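Local coordinates for integral membrane indolylacetylinositol arabinosyltransferase EmbC (Mycolicibacterium smegmatis, PDB 7BVE), which probably transfers arabinose units to build cell-wall arabinan as a membrane-embedded arabinosyltransferase, and binds the drug ethambutol, at residues E875-N889 with I916-D930. Residues are numbered along the deposited sequence; the frame is centred on the assembly and turned at random.
Sequences EVEVQWATDEQAAAN and IPPEATQIRLVASDD. With CA (calcium ion), chain E.
Two nitrogens of Arg-924 converge on one oxygen, OE1 of Gln-879: NH2 at 2.9 Å from OE1, and NE on the same side of the guanidinium. OE1 lies almost in the guanidinium plane, whereas both donors stand on one face of the amide, more than 50° out of its plane, so neither uses a lone pair. The two side chains run alongside each other and point the same way; Gln-879 is extended beyond CG, while the bend of Arg-924 at chi3 (71°) turns NE and NH2 toward the oxygen. At another edge of the guanidinium, NH1 makes a weak bond to OD1 of Asn-889.

The backbones that carry these two side chains pair antiparallel, as Gln-879 N to Arg-924 O (2.8 Å) and the longer Glu-877 N to Val-926 O (3.2 Å) attest. The strand takes up an extra residue at a classic beta bulge: Thr-921 N (2.9 Å) and Gln-922 N (3.0 Å) both donate to Ala-881 O, from opposite faces of its carbonyl plane. Within an antiparallel sheet of the EmbC C-terminal domain, strand 922-928 is flanked by 877-878 on one edge and by 845-847 and 851-852 on the other, where Ile-923 bonds with Tyr-851 and Ala-927 with Leu-846, while Val-878 pairs onward with Ile-895.

Pro-917 crosses the indole of Trp-880 at about a right angle, its CD packing obliquely against the ring, 3.5 Å from CE2. Ala-920 CB approaches CD1 of Trp-880 obliquely, also at 3.5 Å. Next to the bulge, Thr-882 and Gln-885 form a capping box, Gln-885 N donating to Thr-882 OG1 and Thr-882 N returning a weak bond to Gln-885 OE1. At the far end, Asp-929 OD2 binds the calcium ion at 2.7 Å.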
# COMPACT_ATOMS: atom_id res chain seq x y z
N GLU A 875 -8.38 1.74 -38.24
CA GLU A 875 -9.61 1.07 -38.76
C GLU A 875 -10.41 2.03 -39.65
O GLU A 875 -10.86 1.60 -40.73
CB GLU A 875 -10.47 0.56 -37.60
CG GLU A 875 -9.69 -0.27 -36.59
CD GLU A 875 -10.14 -1.71 -36.48
OE1 GLU A 875 -11.30 -1.94 -36.07
OE2 GLU A 875 -9.34 -2.61 -36.81
N VAL A 876 -10.58 3.28 -39.21
CA VAL A 876 -11.35 4.28 -39.94
C VAL A 876 -10.37 5.26 -40.58
O VAL A 876 -9.46 5.76 -39.91
CB VAL A 876 -12.32 5.01 -39.00
CG1 VAL A 876 -13.21 5.96 -39.79
CG2 VAL A 876 -13.14 4.03 -38.20
N GLU A 877 -10.55 5.53 -41.87
CA GLU A 877 -9.65 6.41 -42.60
C GLU A 877 -10.45 7.36 -43.47
O GLU A 877 -11.66 7.20 -43.65
CB GLU A 877 -8.67 5.62 -43.47
CG GLU A 877 -7.71 4.75 -42.70
CD GLU A 877 -6.75 4.01 -43.60
OE1 GLU A 877 -6.89 4.14 -44.83
OE2 GLU A 877 -5.89 3.28 -43.07
N VAL A 878 -9.76 8.37 -43.99
CA VAL A 878 -10.33 9.33 -44.93
C VAL A 878 -9.64 9.10 -46.26
O VAL A 878 -8.46 8.75 -46.29
CB VAL A 878 -10.13 10.78 -44.43
CG1 VAL A 878 -10.78 11.81 -45.36
CG2 VAL A 878 -10.70 10.94 -43.06
N GLN A 879 -10.37 9.25 -47.36
CA GLN A 879 -9.82 9.02 -48.69
C GLN A 879 -10.13 10.25 -49.53
O GLN A 879 -11.23 10.37 -50.07
CB GLN A 879 -10.42 7.75 -49.27
CG GLN A 879 -9.70 7.16 -50.46
CD GLN A 879 -10.34 5.85 -50.86
OE1 GLN A 879 -11.40 5.49 -50.35
NE2 GLN A 879 -9.68 5.10 -51.73
N TRP A 880 -9.17 11.17 -49.66
CA TRP A 880 -9.44 12.40 -50.38
C TRP A 880 -9.05 12.29 -51.84
O TRP A 880 -8.19 11.49 -52.21
CB TRP A 880 -8.70 13.59 -49.76
CG TRP A 880 -7.21 13.56 -49.89
CD1 TRP A 880 -6.46 14.03 -50.94
CD2 TRP A 880 -6.29 13.07 -48.92
NE1 TRP A 880 -5.13 13.83 -50.68
CE2 TRP A 880 -4.99 13.25 -49.45
CE3 TRP A 880 -6.43 12.49 -47.67
CZ2 TRP A 880 -3.85 12.86 -48.75
CZ3 TRP A 880 -5.31 12.12 -46.98
CH2 TRP A 880 -4.03 12.30 -47.52
N ALA A 881 -9.64 13.15 -52.66
CA ALA A 881 -9.34 13.17 -54.08
C ALA A 881 -9.69 14.54 -54.64
O ALA A 881 -10.31 15.36 -53.97
CB ALA A 881 -10.10 12.08 -54.84
N THR A 882 -9.27 14.77 -55.88
CA THR A 882 -9.67 15.96 -56.62
C THR A 882 -10.95 15.66 -57.40
O THR A 882 -11.64 14.67 -57.13
CB THR A 882 -8.55 16.42 -57.54
OG1 THR A 882 -8.35 15.46 -58.58
CG2 THR A 882 -7.25 16.57 -56.77
N ASP A 883 -11.29 16.52 -58.35
CA ASP A 883 -12.45 16.26 -59.21
C ASP A 883 -12.18 15.09 -60.15
O ASP A 883 -12.96 14.14 -60.22
CB ASP A 883 -12.80 17.52 -60.01
CG ASP A 883 -13.38 18.63 -59.15
OD1 ASP A 883 -14.03 18.32 -58.13
OD2 ASP A 883 -13.19 19.81 -59.49
N GLU A 884 -11.06 15.15 -60.87
CA GLU A 884 -10.76 14.12 -61.87
C GLU A 884 -10.22 12.84 -61.23
O GLU A 884 -10.22 11.79 -61.88
CB GLU A 884 -9.76 14.66 -62.89
CG GLU A 884 -8.35 14.88 -62.34
CD GLU A 884 -8.14 16.26 -61.75
OE1 GLU A 884 -9.13 16.99 -61.55
OE2 GLU A 884 -6.97 16.61 -61.48
N GLN A 885 -9.75 12.91 -59.99
CA GLN A 885 -9.30 11.69 -59.33
C GLN A 885 -10.48 10.90 -58.78
O GLN A 885 -10.40 9.67 -58.66
CB GLN A 885 -8.31 12.02 -58.21
CG GLN A 885 -6.96 12.54 -58.71
CD GLN A 885 -6.04 12.96 -57.58
OE1 GLN A 885 -6.42 12.92 -56.41
NE2 GLN A 885 -4.84 13.40 -57.92
N ALA A 886 -11.57 11.58 -58.46
CA ALA A 886 -12.79 10.90 -58.06
C ALA A 886 -13.69 10.59 -59.24
O ALA A 886 -14.59 9.75 -59.13
CB ALA A 886 -13.56 11.74 -57.03
N ALA A 887 -13.46 11.25 -60.38
CA ALA A 887 -14.11 10.81 -61.61
C ALA A 887 -13.46 9.54 -62.15
O ALA A 887 -14.08 8.82 -62.95
CB ALA A 887 -14.08 11.92 -62.66
N ALA A 888 -12.23 9.25 -61.74
CA ALA A 888 -11.53 8.04 -62.13
C ALA A 888 -11.62 6.93 -61.09
O ALA A 888 -11.21 5.80 -61.39
CB ALA A 888 -10.06 8.35 -62.42
N ASN A 889 -12.14 7.25 -59.90
CA ASN A 889 -12.34 6.32 -58.78
C ASN A 889 -11.01 5.68 -58.35
O ASN A 889 -10.80 4.47 -58.43
CB ASN A 889 -13.40 5.26 -59.13
CG ASN A 889 -13.93 4.54 -57.91
OD1 ASN A 889 -13.56 4.83 -56.77
ND2 ASN A 889 -14.82 3.58 -58.14
N ILE A 916 -4.72 17.28 -44.79
CA ILE A 916 -5.28 17.14 -46.13
C ILE A 916 -4.62 18.18 -47.02
O ILE A 916 -4.61 19.37 -46.66
CB ILE A 916 -6.80 17.30 -46.11
CG1 ILE A 916 -7.45 16.12 -45.38
CG2 ILE A 916 -7.34 17.42 -47.51
CD1 ILE A 916 -8.91 16.29 -45.12
N PRO A 917 -4.04 17.78 -48.16
CA PRO A 917 -3.31 18.73 -48.99
C PRO A 917 -4.25 19.72 -49.64
O PRO A 917 -5.43 19.42 -49.87
CB PRO A 917 -2.62 17.84 -50.02
CG PRO A 917 -2.54 16.51 -49.38
CD PRO A 917 -3.78 16.40 -48.57
N PRO A 918 -3.76 20.93 -49.97
CA PRO A 918 -4.67 22.00 -50.40
C PRO A 918 -5.24 21.87 -51.80
O PRO A 918 -5.90 22.80 -52.28
CB PRO A 918 -3.79 23.25 -50.30
CG PRO A 918 -2.70 22.89 -49.37
CD PRO A 918 -2.43 21.45 -49.64
N GLU A 919 -5.01 20.75 -52.48
CA GLU A 919 -5.61 20.51 -53.78
C GLU A 919 -6.77 19.52 -53.72
O GLU A 919 -7.42 19.29 -54.74
CB GLU A 919 -4.57 19.99 -54.78
CG GLU A 919 -4.10 18.56 -54.54
CD GLU A 919 -2.88 18.46 -53.64
OE1 GLU A 919 -2.54 19.45 -52.97
OE2 GLU A 919 -2.25 17.38 -53.62
N ALA A 920 -7.04 18.95 -52.55
CA ALA A 920 -8.14 18.01 -52.42
C ALA A 920 -9.47 18.74 -52.42
O ALA A 920 -9.58 19.87 -51.94
CB ALA A 920 -8.00 17.20 -51.13
N THR A 921 -10.48 18.09 -52.98
CA THR A 921 -11.77 18.74 -53.14
C THR A 921 -12.88 17.87 -52.56
O THR A 921 -13.88 18.38 -52.04
CB THR A 921 -12.01 19.03 -54.62
OG1 THR A 921 -10.90 19.76 -55.15
CG2 THR A 921 -13.27 19.87 -54.82
N GLN A 922 -12.71 16.55 -52.63
CA GLN A 922 -13.75 15.61 -52.26
C GLN A 922 -13.13 14.54 -51.37
O GLN A 922 -12.04 14.05 -51.66
CB GLN A 922 -14.38 14.97 -53.49
CG GLN A 922 -15.01 15.96 -54.44
CD GLN A 922 -15.56 15.32 -55.68
OE1 GLN A 922 -15.51 14.10 -55.83
NE2 GLN A 922 -16.08 16.13 -56.59
N ILE A 923 -13.83 14.17 -50.30
CA ILE A 923 -13.35 13.14 -49.39
C ILE A 923 -14.37 12.00 -49.33
O ILE A 923 -15.48 12.10 -49.85
CB ILE A 923 -13.06 13.68 -47.98
CG1 ILE A 923 -14.33 14.20 -47.32
CG2 ILE A 923 -12.03 14.77 -48.02
CD1 ILE A 923 -14.16 14.52 -45.87
N ARG A 924 -13.98 10.93 -48.65
CA ARG A 924 -14.79 9.72 -48.58
C ARG A 924 -14.34 8.90 -47.39
O ARG A 924 -13.14 8.76 -47.15
CB ARG A 924 -14.65 8.91 -49.88
CG ARG A 924 -15.57 7.71 -49.96
CD ARG A 924 -15.50 7.04 -51.32
NE ARG A 924 -14.26 6.33 -51.55
CZ ARG A 924 -13.92 5.78 -52.72
NH1 ARG A 924 -14.74 5.86 -53.76
NH2 ARG A 924 -12.76 5.15 -52.85
N LEU A 925 -15.29 8.40 -46.62
CA LEU A 925 -14.95 7.61 -45.42
C LEU A 925 -14.64 6.17 -45.85
O LEU A 925 -14.98 5.80 -46.95
CB LEU A 925 -16.13 7.63 -44.46
CG LEU A 925 -16.24 8.86 -43.56
CD1 LEU A 925 -17.67 9.09 -43.15
CD2 LEU A 925 -15.40 8.67 -42.33
N VAL A 926 -14.05 5.39 -44.96
CA VAL A 926 -13.65 4.00 -45.29
C VAL A 926 -13.58 3.27 -43.95
O VAL A 926 -13.06 3.88 -43.06
CB VAL A 926 -12.25 4.03 -45.91
CG1 VAL A 926 -11.45 2.81 -45.51
CG2 VAL A 926 -12.23 4.25 -47.41
N ALA A 927 -14.12 2.06 -43.80
CA ALA A 927 -13.99 1.34 -42.51
C ALA A 927 -13.92 -0.19 -42.71
O ALA A 927 -14.42 -0.69 -43.73
CB ALA A 927 -15.10 1.73 -41.59
N SER A 928 -13.34 -0.89 -41.73
CA SER A 928 -13.21 -2.37 -41.79
C SER A 928 -12.94 -2.92 -40.39
O SER A 928 -12.05 -2.38 -39.70
CB SER A 928 -12.12 -2.77 -42.75
OG SER A 928 -10.87 -2.24 -42.35
N ASP A 929 -13.65 -3.98 -40.00
CA ASP A 929 -13.47 -4.60 -38.66
C ASP A 929 -12.69 -5.91 -38.82
O ASP A 929 -13.16 -6.79 -39.56
CB ASP A 929 -14.82 -4.83 -37.96
CG ASP A 929 -14.69 -5.52 -36.62
OD1 ASP A 929 -13.55 -5.88 -36.25
OD2 ASP A 929 -15.72 -5.69 -35.95
N ASP A 930 -11.55 -6.02 -38.13
CA ASP A 930 -10.68 -7.23 -38.23
C ASP A 930 -11.11 -8.29 -37.21
O ASP A 930 -10.36 -8.50 -36.23
CB ASP A 930 -9.21 -6.86 -38.04
CG ASP A 930 -8.69 -5.90 -39.10
OD1 ASP A 930 -9.50 -5.49 -39.97
OD2 ASP A 930 -7.49 -5.56 -39.06
CA CA E . -17.06 -8.01 -35.37